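Local coordinates for ORF10 (Moritella marina, PDB 6RIW), which probably elongates acyl chains by condensation in polyunsaturated fatty acid synthesis, this piece of the longer protein being its ketosynthase-chain length factor didomain, at residues M41-A46 against Q590-V595; G53-F58 against A629-L634; Q131-L136 against M584-H589; D227-N232 against R594-T599. All blocks are in the same frame, centred on the assembly; numbering follows the deposited sequence.

Contact 1 (M41-A46 against Q590-V595); sequences MGVDPA and QYRGRV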
loop_
_atom_site.group_PDB
_atom_site.type_symbol
_atom_site.label_atom_id
_atom_site.label_comp_id
_atom_site.label_asym_id
_atom_site.label_seq_id
_atom_site.Cartn_x
_atom_site.Cartn_y
_atom_site.Cartn_z
ATOM N N MET A 41 -2.562 16.162 -14.459
ATOM C CA MET A 41 -3.661 16.509 -13.563
ATOM C C MET A 41 -5.042 16.191 -14.117
ATOM O O MET A 41 -6.000 16.195 -13.334
ATOM C CB MET A 41 -3.616 18.003 -13.207
ATOM C CG MET A 41 -2.297 18.463 -12.576
ATOM S SD MET A 41 -2.066 17.710 -10.939
ATOM C CE MET A 41 -0.407 18.317 -10.508
ATOM N N GLY A 42 -5.178 15.927 -15.424
ATOM C CA GLY A 42 -6.480 15.707 -16.048
ATOM C C GLY A 42 -7.347 16.948 -16.100
ATOM O O GLY A 42 -8.537 16.861 -16.459
ATOM N N VAL A 43 -6.784 18.086 -15.705
ATOM C CA VAL A 43 -7.427 19.398 -15.696
ATOM C C VAL A 43 -6.329 20.421 -15.969
ATOM O O VAL A 43 -5.139 20.112 -15.885
ATOM C CB VAL A 43 -8.091 19.727 -14.338
ATOM C CG1 VAL A 43 -9.274 18.798 -14.040
ATOM C CG2 VAL A 43 -7.035 19.638 -13.242
ATOM N N ASP A 44 -6.723 21.651 -16.274
ATOM C CA ASP A 44 -5.766 22.754 -16.393
ATOM C C ASP A 44 -5.176 23.057 -15.021
ATOM O O ASP A 44 -5.922 23.492 -14.131
ATOM C CB ASP A 44 -6.482 23.979 -16.984
ATOM C CG ASP A 44 -5.614 25.252 -17.006
ATOM O OD1 ASP A 44 -4.419 25.214 -16.644
ATOM O OD2 ASP A 44 -6.155 26.311 -17.416
ATOM N N PRO A 45 -3.871 22.839 -14.797
ATOM C CA PRO A 45 -3.316 23.032 -13.443
ATOM C C PRO A 45 -3.455 24.454 -12.918
ATOM O O PRO A 45 -3.582 24.648 -11.702
ATOM C CB PRO A 45 -1.837 22.640 -13.611
ATOM C CG PRO A 45 -1.829 21.731 -14.817
ATOM C CD PRO A 45 -2.871 22.289 -15.732
ATOM N N ALA A 46 -3.449 25.457 -13.801
ATOM C CA ALA A 46 -3.561 26.843 -13.345
ATOM C C ALA A 46 -4.870 27.099 -12.606
ATOM O O ALA A 46 -4.912 27.939 -11.704
ATOM C CB ALA A 46 -3.429 27.803 -14.534
ATOM N N GLN A 590 -13.329 10.284 -2.766
ATOM C CA GLN A 590 -14.232 11.380 -2.450
ATOM C C GLN A 590 -13.495 12.705 -2.335
ATOM O O GLN A 590 -14.110 13.755 -2.529
ATOM C CB GLN A 590 -14.995 11.069 -1.154
ATOM C CG GLN A 590 -15.943 9.893 -1.309
ATOM C CD GLN A 590 -16.482 9.400 0.019
ATOM O OE1 GLN A 590 -16.425 10.113 1.009
ATOM N NE2 GLN A 590 -17.021 8.179 0.040
ATOM N N TYR A 591 -12.195 12.684 -2.028
ATOM C CA TYR A 591 -11.471 13.938 -1.865
ATOM C C TYR A 591 -11.357 14.693 -3.190
ATOM O O TYR A 591 -11.690 15.889 -3.273
ATOM C CB TYR A 591 -10.091 13.689 -1.262
ATOM C CG TYR A 591 -9.333 14.977 -1.170
ATOM C CD1 TYR A 591 -9.773 15.994 -0.337
ATOM C CD2 TYR A 591 -8.208 15.199 -1.956
ATOM C CE1 TYR A 591 -9.107 17.216 -0.283
ATOM C CE2 TYR A 591 -7.531 16.404 -1.902
ATOM C CZ TYR A 591 -7.989 17.404 -1.062
ATOM O OH TYR A 591 -7.318 18.599 -1.017
ATOM N N ARG A 592 -10.875 14.030 -4.242
ATOM C CA ARG A 592 -10.924 14.682 -5.554
ATOM C C ARG A 592 -12.368 14.870 -6.018
ATOM O O ARG A 592 -12.678 15.834 -6.735
ATOM C CB ARG A 592 -10.125 13.886 -6.593
ATOM C CG ARG A 592 -10.101 14.604 -7.954
ATOM C CD ARG A 592 -9.140 13.993 -8.963
ATOM N NE ARG A 592 -9.280 14.723 -10.229
ATOM C CZ ARG A 592 -8.348 14.780 -11.178
ATOM N NH1 ARG A 592 -7.199 14.148 -11.019
ATOM N NH2 ARG A 592 -8.571 15.480 -12.288
ATOM N N GLY A 593 -13.265 13.968 -5.612
ATOM C CA GLY A 593 -14.680 14.176 -5.867
ATOM C C GLY A 593 -15.158 15.543 -5.414
ATOM O O GLY A 593 -16.016 16.153 -6.057
ATOM N N ARG A 594 -14.602 16.048 -4.312
ATOM C CA ARG A 594 -14.888 17.419 -3.881
ATOM C C ARG A 594 -14.075 18.445 -4.674
ATOM O O ARG A 594 -14.620 19.403 -5.241
ATOM C CB ARG A 594 -14.595 17.543 -2.381
ATOM C CG ARG A 594 -14.531 18.981 -1.849
ATOM C CD ARG A 594 -13.656 19.161 -0.599
ATOM N NE ARG A 594 -13.388 20.593 -0.449
ATOM C CZ ARG A 594 -14.174 21.446 0.201
ATOM N NH1 ARG A 594 -15.256 21.009 0.818
ATOM N NH2 ARG A 594 -13.869 22.743 0.228
ATOM N N VAL A 595 -12.769 18.258 -4.726
ATOM C CA VAL A 595 -11.872 19.302 -5.230
ATOM C C VAL A 595 -12.180 19.633 -6.687
ATOM O O VAL A 595 -12.182 20.806 -7.095
ATOM C CB VAL A 595 -10.413 18.857 -5.045
ATOM C CG1 VAL A 595 -9.490 19.691 -5.889
ATOM C CG2 VAL A 595 -10.032 18.912 -3.549
#

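Contact 2 (G53-F58 against A629-L634); sequences GDTDKF and ASAAQL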
loop_
_atom_site.group_PDB
_atom_site.type_symbol
_atom_site.label_atom_id
_atom_site.label_comp_id
_atom_site.label_asym_id
_atom_site.label_seq_id
_atom_site.Cartn_x
_atom_site.Cartn_y
_atom_site.Cartn_z
ATOM N N GLY A 53 -1.826 27.841 1.901
ATOM C CA GLY A 53 -2.945 28.062 2.791
ATOM C C GLY A 53 -4.295 28.182 2.117
ATOM O O GLY A 53 -5.312 28.227 2.823
ATOM N N ASP A 54 -4.348 28.219 0.781
ATOM C CA ASP A 54 -5.609 28.381 0.067
ATOM C C ASP A 54 -6.305 27.035 -0.101
ATOM O O ASP A 54 -5.691 26.060 -0.541
ATOM C CB ASP A 54 -5.373 29.026 -1.300
ATOM C CG ASP A 54 -4.957 30.491 -1.191
ATOM O OD1 ASP A 54 -5.010 31.045 -0.068
ATOM O OD2 ASP A 54 -4.568 31.088 -2.222
ATOM N N THR A 55 -7.591 26.992 0.229
ATOM C CA THR A 55 -8.325 25.728 0.258
ATOM C C THR A 55 -8.556 25.178 -1.146
ATOM O O THR A 55 -8.913 25.920 -2.065
ATOM C CB THR A 55 -9.679 25.923 0.942
ATOM O OG1 THR A 55 -9.510 26.650 2.165
ATOM C CG2 THR A 55 -10.312 24.578 1.240
ATOM N N ASP A 56 -8.398 23.858 -1.288
ATOM C CA ASP A 56 -8.596 23.134 -2.550
ATOM C C ASP A 56 -7.661 23.640 -3.649
ATOM O O ASP A 56 -7.991 23.556 -4.834
ATOM C CB ASP A 56 -10.052 23.186 -3.036
ATOM C CG ASP A 56 -11.065 22.708 -1.978
ATOM O OD1 ASP A 56 -10.803 21.731 -1.246
ATOM O OD2 ASP A 56 -12.140 23.326 -1.880
ATOM N N LYS A 57 -6.476 24.133 -3.266
ATOM C CA LYS A 57 -5.476 24.627 -4.207
ATOM C C LYS A 57 -4.105 24.063 -3.847
ATOM O O LYS A 57 -3.807 23.821 -2.675
ATOM C CB LYS A 57 -5.394 26.170 -4.190
ATOM C CG LYS A 57 -6.696 26.875 -4.428
ATOM C CD LYS A 57 -7.071 26.829 -5.896
ATOM C CE LYS A 57 -8.269 27.732 -6.157
ATOM N NZ LYS A 57 -8.873 27.482 -7.487
ATOM N N PHE A 58 -3.262 23.843 -4.853
ATOM C CA PHE A 58 -1.855 23.617 -4.557
ATOM C C PHE A 58 -1.056 24.869 -4.908
ATOM O O PHE A 58 -1.509 25.708 -5.683
ATOM C CB PHE A 58 -1.279 22.367 -5.259
ATOM C CG PHE A 58 -1.822 22.085 -6.632
ATOM C CD1 PHE A 58 -1.618 22.966 -7.671
ATOM C CD2 PHE A 58 -2.461 20.886 -6.892
ATOM C CE1 PHE A 58 -2.085 22.675 -8.948
ATOM C CE2 PHE A 58 -2.926 20.577 -8.162
ATOM C CZ PHE A 58 -2.740 21.476 -9.198
ATOM N N ALA A 629 -17.376 16.226 0.542
ATOM C CA ALA A 629 -16.299 15.908 1.481
ATOM C C ALA A 629 -15.828 17.200 2.117
ATOM O O ALA A 629 -16.042 18.277 1.571
ATOM C CB ALA A 629 -15.117 15.218 0.779
ATOM N N SER A 630 -15.144 17.077 3.252
ATOM C CA SER A 630 -14.537 18.234 3.897
ATOM C C SER A 630 -13.240 18.607 3.196
ATOM O O SER A 630 -12.584 17.768 2.573
ATOM C CB SER A 630 -14.255 17.942 5.373
ATOM O OG SER A 630 -15.447 17.559 6.039
ATOM N N ALA A 631 -12.881 19.884 3.286
ATOM C CA ALA A 631 -11.604 20.330 2.745
ATOM C C ALA A 631 -10.454 19.645 3.476
ATOM O O ALA A 631 -10.583 19.251 4.638
ATOM C CB ALA A 631 -11.464 21.844 2.877
ATOM N N ALA A 632 -9.320 19.518 2.779
ATOM C CA ALA A 632 -8.142 18.865 3.345
ATOM C C ALA A 632 -7.681 19.557 4.619
ATOM O O ALA A 632 -7.622 20.789 4.693
ATOM C CB ALA A 632 -6.996 18.870 2.326
ATOM N N GLN A 633 -7.360 18.758 5.633
ATOM C CA GLN A 633 -6.729 19.245 6.854
ATOM C C GLN A 633 -5.513 18.373 7.146
ATOM O O GLN A 633 -5.447 17.218 6.712
ATOM C CB GLN A 633 -7.697 19.231 8.049
ATOM C CG GLN A 633 -9.014 19.983 7.816
ATOM C CD GLN A 633 -8.826 21.492 7.726
ATOM O OE1 GLN A 633 -7.777 22.027 8.103
ATOM N NE2 GLN A 633 -9.846 22.188 7.214
ATOM N N LEU A 634 -4.562 18.934 7.903
ATOM C CA LEU A 634 -3.248 18.306 8.071
ATOM C C LEU A 634 -3.354 16.877 8.606
ATOM O O LEU A 634 -2.863 15.920 7.989
ATOM C CB LEU A 634 -2.384 19.153 9.013
ATOM C CG LEU A 634 -0.973 18.627 9.307
ATOM C CD1 LEU A 634 -0.158 18.594 8.049
ATOM C CD2 LEU A 634 -0.271 19.497 10.352
HETATM O O HOH W 1 -8.879 20.627 0.017
#

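Contact 3 (Q131-L136 against M584-H589); sequences QLFMPL and MELELH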
loop_
_atom_site.group_PDB
_atom_site.type_symbol
_atom_site.label_atom_id
_atom_site.label_comp_id
_atom_site.label_asym_id
_atom_site.label_seq_id
_atom_site.Cartn_x
_atom_site.Cartn_y
_atom_site.Cartn_z
ATOM N N GLN A 131 -11.694 7.121 -12.493
ATOM C CA GLN A 131 -12.760 6.983 -13.480
ATOM C C GLN A 131 -13.852 6.034 -13.010
ATOM O O GLN A 131 -15.004 6.148 -13.449
ATOM C CB GLN A 131 -12.200 6.479 -14.821
ATOM C CG GLN A 131 -11.229 7.417 -15.523
ATOM C CD GLN A 131 -11.941 8.405 -16.444
ATOM O OE1 GLN A 131 -13.170 8.407 -16.541
ATOM N NE2 GLN A 131 -11.162 9.258 -17.118
ATOM N N LEU A 132 -13.520 5.109 -12.117
ATOM C CA LEU A 132 -14.477 4.110 -11.658
ATOM C C LEU A 132 -15.384 4.604 -10.540
ATOM O O LEU A 132 -16.400 3.959 -10.283
ATOM C CB LEU A 132 -13.734 2.848 -11.182
ATOM C CG LEU A 132 -12.945 2.103 -12.273
ATOM C CD1 LEU A 132 -11.939 1.123 -11.666
ATOM C CD2 LEU A 132 -13.876 1.363 -13.193
ATOM N N PHE A 133 -15.062 5.721 -9.878
ATOM C CA PHE A 133 -15.814 6.112 -8.687
ATOM C C PHE A 133 -16.383 7.524 -8.753
ATOM O O PHE A 133 -17.434 7.780 -8.167
ATOM C CB PHE A 133 -14.932 5.954 -7.448
ATOM C CG PHE A 133 -14.430 4.553 -7.290
ATOM C CD1 PHE A 133 -15.339 3.518 -7.045
ATOM C CD2 PHE A 133 -13.082 4.251 -7.460
ATOM C CE1 PHE A 133 -14.887 2.201 -6.946
ATOM C CE2 PHE A 133 -12.615 2.955 -7.345
ATOM C CZ PHE A 133 -13.506 1.917 -7.098
ATOM N N MET A 134 -15.714 8.442 -9.443
ATOM C CA MET A 134 -16.225 9.814 -9.513
ATOM C C MET A 134 -17.693 9.904 -9.926
ATOM O O MET A 134 -18.407 10.763 -9.377
ATOM C CB MET A 134 -15.376 10.647 -10.490
ATOM C CG MET A 134 -13.991 11.021 -10.039
ATOM S SD MET A 134 -13.821 11.551 -8.311
ATOM C CE MET A 134 -12.101 11.106 -8.036
ATOM N N PRO A 135 -18.197 9.116 -10.879
ATOM C CA PRO A 135 -19.601 9.292 -11.275
ATOM C C PRO A 135 -20.586 9.015 -10.153
ATOM O O PRO A 135 -21.695 9.544 -10.200
ATOM C CB PRO A 135 -19.775 8.294 -12.428
ATOM C CG PRO A 135 -18.420 8.103 -12.972
ATOM C CD PRO A 135 -17.520 8.129 -11.749
ATOM N N LEU A 136 -20.224 8.201 -9.153
ATOM C CA LEU A 136 -21.096 8.030 -7.987
ATOM C C LEU A 136 -21.401 9.380 -7.344
ATOM O O LEU A 136 -22.564 9.762 -7.194
ATOM C CB LEU A 136 -20.438 7.120 -6.950
ATOM C CG LEU A 136 -20.169 5.662 -7.332
ATOM C CD1 LEU A 136 -19.174 5.019 -6.339
ATOM C CD2 LEU A 136 -21.498 4.925 -7.349
ATOM N N MET A 584 -6.320 -0.189 -0.653
ATOM C CA MET A 584 -6.599 1.241 -0.507
ATOM C C MET A 584 -8.019 1.460 0.007
ATOM O O MET A 584 -8.938 0.674 -0.264
ATOM C CB MET A 584 -6.358 2.005 -1.824
ATOM C CG MET A 584 -7.299 1.731 -2.971
ATOM S SD MET A 584 -7.342 3.134 -4.177
ATOM C CE MET A 584 -7.966 4.415 -3.178
ATOM N N GLU A 585 -8.176 2.494 0.821
ATOM C CA GLU A 585 -9.499 2.982 1.186
ATOM C C GLU A 585 -10.107 3.607 -0.058
ATOM O O GLU A 585 -9.681 4.685 -0.482
ATOM C CB GLU A 585 -9.383 4.001 2.316
ATOM C CG GLU A 585 -10.713 4.657 2.714
ATOM C CD GLU A 585 -11.813 3.631 2.969
ATOM O OE1 GLU A 585 -11.855 3.067 4.095
ATOM O OE2 GLU A 585 -12.646 3.399 2.050
ATOM N N LEU A 586 -11.058 2.912 -0.670
ATOM C CA LEU A 586 -11.670 3.424 -1.890
ATOM C C LEU A 586 -12.409 4.738 -1.664
ATOM O O LEU A 586 -12.595 5.500 -2.630
ATOM C CB LEU A 586 -12.604 2.362 -2.450
ATOM C CG LEU A 586 -11.915 1.041 -2.880
ATOM C CD1 LEU A 586 -12.987 -0.003 -3.242
ATOM C CD2 LEU A 586 -10.968 1.264 -4.061
ATOM N N GLU A 587 -12.841 5.032 -0.417
ATOM C CA GLU A 587 -13.471 6.325 -0.144
ATOM C C GLU A 587 -12.512 7.497 -0.320
ATOM O O GLU A 587 -12.965 8.654 -0.352
ATOM C CB GLU A 587 -14.088 6.358 1.270
ATOM C CG GLU A 587 -15.261 5.389 1.417
ATOM C CD GLU A 587 -15.977 5.520 2.767
ATOM O OE1 GLU A 587 -15.429 6.160 3.696
ATOM O OE2 GLU A 587 -17.087 4.972 2.896
ATOM N N LEU A 588 -11.211 7.240 -0.477
ATOM C CA LEU A 588 -10.289 8.333 -0.763
ATOM C C LEU A 588 -10.600 9.064 -2.072
ATOM O O LEU A 588 -10.142 10.206 -2.253
ATOM C CB LEU A 588 -8.845 7.807 -0.803
ATOM C CG LEU A 588 -8.241 7.345 0.539
ATOM C CD1 LEU A 588 -6.811 6.870 0.303
ATOM C CD2 LEU A 588 -8.288 8.456 1.562
ATOM N N HIS A 589 -11.342 8.435 -2.990
ATOM C CA HIS A 589 -11.747 9.112 -4.220
ATOM C C HIS A 589 -12.710 10.257 -3.951
ATOM O O HIS A 589 -12.874 11.127 -4.811
ATOM C CB HIS A 589 -12.370 8.102 -5.197
ATOM C CG HIS A 589 -11.385 7.070 -5.663
ATOM N ND1 HIS A 589 -11.281 5.825 -5.080
ATOM C CD2 HIS A 589 -10.438 7.115 -6.634
ATOM C CE1 HIS A 589 -10.309 5.141 -5.671
ATOM N NE2 HIS A 589 -9.792 5.894 -6.629
#

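Contact 4 (D227-N232 against R594-T599); sequences DPMFVN and RVNLTT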
loop_
_atom_site.group_PDB
_atom_site.type_symbol
_atom_site.label_atom_id
_atom_site.label_comp_id
_atom_site.label_asym_id
_atom_site.label_seq_id
_atom_site.Cartn_x
_atom_site.Cartn_y
_atom_site.Cartn_z
ATOM N N ASP A 227 -2.377 9.557 -8.553
ATOM C CA ASP A 227 -2.969 10.744 -9.150
ATOM C C ASP A 227 -2.188 11.966 -8.684
ATOM O O ASP A 227 -2.183 12.294 -7.490
ATOM C CB ASP A 227 -4.453 10.845 -8.755
ATOM C CG ASP A 227 -5.123 12.127 -9.253
ATOM O OD1 ASP A 227 -4.485 12.909 -9.989
ATOM O OD2 ASP A 227 -6.305 12.344 -8.902
ATOM N N PRO A 228 -1.486 12.646 -9.597
ATOM C CA PRO A 228 -0.700 13.823 -9.192
ATOM C C PRO A 228 -1.499 14.896 -8.474
ATOM O O PRO A 228 -0.935 15.596 -7.616
ATOM C CB PRO A 228 -0.134 14.338 -10.528
ATOM C CG PRO A 228 -0.063 13.090 -11.405
ATOM C CD PRO A 228 -1.307 12.301 -11.021
ATOM N N MET A 229 -2.794 15.055 -8.781
ATOM C CA MET A 229 -3.585 16.042 -8.051
ATOM C C MET A 229 -3.725 15.652 -6.586
ATOM O O MET A 229 -3.642 16.513 -5.697
ATOM C CB MET A 229 -4.965 16.219 -8.685
ATOM C CG MET A 229 -5.814 17.237 -7.931
ATOM S SD MET A 229 -7.525 17.328 -8.489
ATOM C CE MET A 229 -7.253 18.011 -10.117
ATOM N N PHE A 230 -3.913 14.356 -6.316
ATOM C CA PHE A 230 -3.995 13.875 -4.941
ATOM C C PHE A 230 -2.678 14.085 -4.214
ATOM O O PHE A 230 -2.664 14.514 -3.048
ATOM C CB PHE A 230 -4.368 12.390 -4.944
ATOM C CG PHE A 230 -4.714 11.835 -3.582
ATOM C CD1 PHE A 230 -3.729 11.305 -2.759
ATOM C CD2 PHE A 230 -6.032 11.824 -3.148
ATOM C CE1 PHE A 230 -4.048 10.790 -1.495
ATOM C CE2 PHE A 230 -6.372 11.307 -1.900
ATOM C CZ PHE A 230 -5.372 10.794 -1.070
ATOM N N VAL A 231 -1.555 13.817 -4.902
ATOM C CA VAL A 231 -0.231 13.978 -4.301
ATOM C C VAL A 231 0.050 15.445 -3.995
ATOM O O VAL A 231 0.552 15.804 -2.915
ATOM C CB VAL A 231 0.843 13.399 -5.235
ATOM C CG1 VAL A 231 2.233 13.786 -4.740
ATOM C CG2 VAL A 231 0.682 11.882 -5.332
ATOM N N ASN A 232 -0.216 16.312 -4.960
ATOM C CA ASN A 232 0.196 17.699 -4.804
ATOM C C ASN A 232 -0.706 18.450 -3.835
ATOM O O ASN A 232 -0.241 19.353 -3.128
ATOM C CB ASN A 232 0.225 18.378 -6.177
ATOM C CG ASN A 232 1.446 17.986 -6.993
ATOM O OD1 ASN A 232 1.965 16.857 -6.886
ATOM N ND2 ASN A 232 1.943 18.927 -7.792
ATOM N N ARG A 594 -14.602 16.048 -4.312
ATOM C CA ARG A 594 -14.888 17.419 -3.881
ATOM C C ARG A 594 -14.075 18.445 -4.674
ATOM O O ARG A 594 -14.620 19.403 -5.241
ATOM C CB ARG A 594 -14.595 17.543 -2.381
ATOM C CG ARG A 594 -14.531 18.981 -1.849
ATOM C CD ARG A 594 -13.656 19.161 -0.599
ATOM N NE ARG A 594 -13.388 20.593 -0.449
ATOM C CZ ARG A 594 -14.174 21.446 0.201
ATOM N NH1 ARG A 594 -15.256 21.009 0.818
ATOM N NH2 ARG A 594 -13.869 22.743 0.228
ATOM N N VAL A 595 -12.769 18.258 -4.726
ATOM C CA VAL A 595 -11.872 19.302 -5.230
ATOM C C VAL A 595 -12.180 19.633 -6.687
ATOM O O VAL A 595 -12.182 20.806 -7.095
ATOM C CB VAL A 595 -10.413 18.857 -5.045
ATOM C CG1 VAL A 595 -9.490 19.691 -5.889
ATOM C CG2 VAL A 595 -10.032 18.912 -3.549
ATOM N N ASN A 596 -12.495 18.614 -7.480
ATOM C CA ASN A 596 -12.646 18.801 -8.923
ATOM C C ASN A 596 -13.900 19.594 -9.279
ATOM O O ASN A 596 -14.004 20.104 -10.406
ATOM C CB ASN A 596 -12.658 17.432 -9.602
ATOM C CG ASN A 596 -11.999 17.442 -10.961
ATOM O OD1 ASN A 596 -11.152 16.595 -11.251
ATOM N ND2 ASN A 596 -12.427 18.367 -11.835
ATOM N N LEU A 597 -14.839 19.741 -8.343
ATOM C CA LEU A 597 -16.034 20.518 -8.644
ATOM C C LEU A 597 -15.702 21.978 -8.964
ATOM O O LEU A 597 -16.537 22.656 -9.557
ATOM C CB LEU A 597 -17.039 20.429 -7.492
ATOM C CG LEU A 597 -17.662 19.033 -7.337
ATOM C CD1 LEU A 597 -18.497 18.958 -6.041
ATOM C CD2 LEU A 597 -18.531 18.730 -8.522
ATOM N N THR A 598 -14.514 22.464 -8.574
ATOM C CA THR A 598 -14.017 23.782 -8.997
ATOM C C THR A 598 -14.204 24.021 -10.496
ATOM O O THR A 598 -14.812 25.011 -10.922
ATOM C CB THR A 598 -12.529 23.916 -8.645
ATOM O OG1 THR A 598 -12.385 23.994 -7.223
ATOM C CG2 THR A 598 -11.930 25.180 -9.277
ATOM N N THR A 599 -13.657 23.139 -11.318
ATOM C CA THR A 599 -13.786 23.349 -12.751
ATOM C C THR A 599 -15.041 22.714 -13.301
ATOM O O THR A 599 -15.566 23.185 -14.317
ATOM C CB THR A 599 -12.556 22.809 -13.495
ATOM O OG1 THR A 599 -12.272 21.471 -13.062
ATOM C CG2 THR A 599 -11.343 23.696 -13.221
#

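Contact 1 (M41-A46 against Q590-V595)
R592 reaches from helix 589-595 to the backbone of M41 and grips its carbonyl oxygen with one edge of the guanidinium. The main bond runs from R592 NH2 to M41 O at 2.9 Å; the oxygen takes it in its own carbonyl plane, with a C=O...donor angle of 158°, while sitting 23° out of the guanidinium plane. R592 NH1 adds a weak second bond to M41 O at 3.3 Å, so this acceptor draws on two donors of one group. The arginine gets there because CG is anti to the backbone N (chi1 -177°) and the chain stays extended as far as NE. NE bonds N596 OD1, one turn further along its own chain, and NH1, besides its weak bond to M41 O, makes a salt bridge to D227 OD2. With a carboxylate, an amide oxygen and a carbonyl around it, the buried charge is probably well compensated. G42, at positive phi, turns the chain beside the guanidinium, and V43 then leans its CG1 branch to 3.8 Å from R592 NH2, obliquely to the flat group. The contact joins the loop after helix 38-41 in the first ketosynthase-type half to helix 589-595 in the second, with M229 of helix 228-237 packed against both V43 and R592 and N130 and M134 of helix 129-148 against the arginine.

Contact 2 (G53-F58 against A629-L634)
T55 turns its methyl CG2 anti to its own backbone N (chi1 -47° for OG1), which brings that branch against CB of A631; D56 sets CG beside its backbone N (chi1 -54°), a turn that brings the carboxylate nearer the same alanine. T55 CG2 and A631 CB meet at 3.4 Å, tighter than usual for two methyl groups, and D56 OD1 lies 4.2 Å from A631 CB. No direct hydrogen bond joins the two loops. A water does that work instead: it donates to D56 OD1 at 2.6 Å and accepts from A632 N at 3.0 Å, tying the carboxylate to the opposite backbone just past the methyl contact. The other oxygen, D56 OD2, makes salt bridges to R594 and K625, which anchor the acid and probably favour its charged form. Backbone geometry helps to present these groups, since D54 to K57 form a type II beta turn with T55 and D56 at its corners. The turn belongs to the loop between helix 38-41 and strand 62-64, whereas A631 and A632 lie in the link from helix 614-628 to helix 634-638; between them helix 589-595 supplies R594, which touches both T55 and A631, and V595, which touches D56.

Contact 3 (Q131-L136 against M584-H589)
F133 directs its ring from helix 129-148 at L586 and H589, in the 3-10 turn and at the start of helix 589-595. Its CD2 lies over one face of the imidazole, offset toward the rim, 3.4 Å from H589 ND1. The two ring planes are inclined at 39° with centroids 4.7 Å apart, an oblique meeting. Further round the phenyl, F133 CZ touches L586 CD2 at 4.0 Å, so a leucine methyl and a histidine share the ring. M134 comes next, and its chain, bent at chi2 (-42°), carries the thioether end across H589 at about a right angle: M134 CE stops 3.3 Å from H589 O and 4.1 Å from H589 CB.

The imidazole is held from within its own segment and from the partner helix. H589 ND1 donates to L586 O at 2.8 Å, nearly in the ring plane, and that oxygen also accepts from H589 N; H589 NE2 bonds S129 OG, near the start of helix 129-148. With both nitrogens engaged, the rotation of the ring is fixed, and F133 lies against a plate that is polar at its edge. Because L586 O can only accept, ND1 carries a proton; NE2 then probably accepts from S129 OG if the ring is neutral, and the buried interface combines apolar contact with a satisfied polar rim.

Contact 4 (D227-N232 against R594-T599)
M229 lays its thioether alongside V595, its sulfur SD resting 4.0 Å from V595 CG1 while the two side chains run past each other in opposite directions. This is helix-to-helix packing between the two thiolase-fold halves of the ketosynthase-chain length factor didomain: helix 228-237 follows strand 217-224 in the first half, and helix 589-595 with the bend into helix 597-608 belongs to the second. The methionine leaves its helix with CG anti to the backbone N (chi1 180°) and continues extended through chi2, then bends at chi3 (-68°), which sets the terminal methyl against V43 and R592. N596 OD1 lies 4.3 Å to one side of M229 CE, a loose approach to an oxygen whose main polar partner is R592. On the valine the CG1 branch does the touching. V595 thus meets the sulfur, V43 and the guanidinium carbon of R592 meet the methyl CE, and M41 packs nearer the base of the methionine.

D227 is the N-cap of helix 228-237, and its oxygen OD2 accepts a hydrogen bond from N130 ND2 of helix 129-148; one carboxylate thus ties two helix starts together while closing the first turn of its own. The cap itself is the bond from M229 N to D227 OD1, 3.0 Å long, met from above the carboxylate plane, 60° out of it.

Contacts 1, 3 and 4 are buried, while contact 2 is partly exposed and uses a water to bridge its loops. Contacts 1 and 4, with centres about 2 Å apart, both use helix 589-595 and differ in chemistry: an arginine on a backbone carbonyl in one, a methionine against a valine in the other, joined by the R592-D227 salt bridge. Contact 2, about 12 Å between centres from contact 1, is linked to it through R594, which reaches D56. Contact 3 has its centre about 13 Å from those of contacts 1 and 4, at the start of the same helix, and relies on an aromatic pair with its polar edge satisfied. All four join the two ketosynthase-type halves.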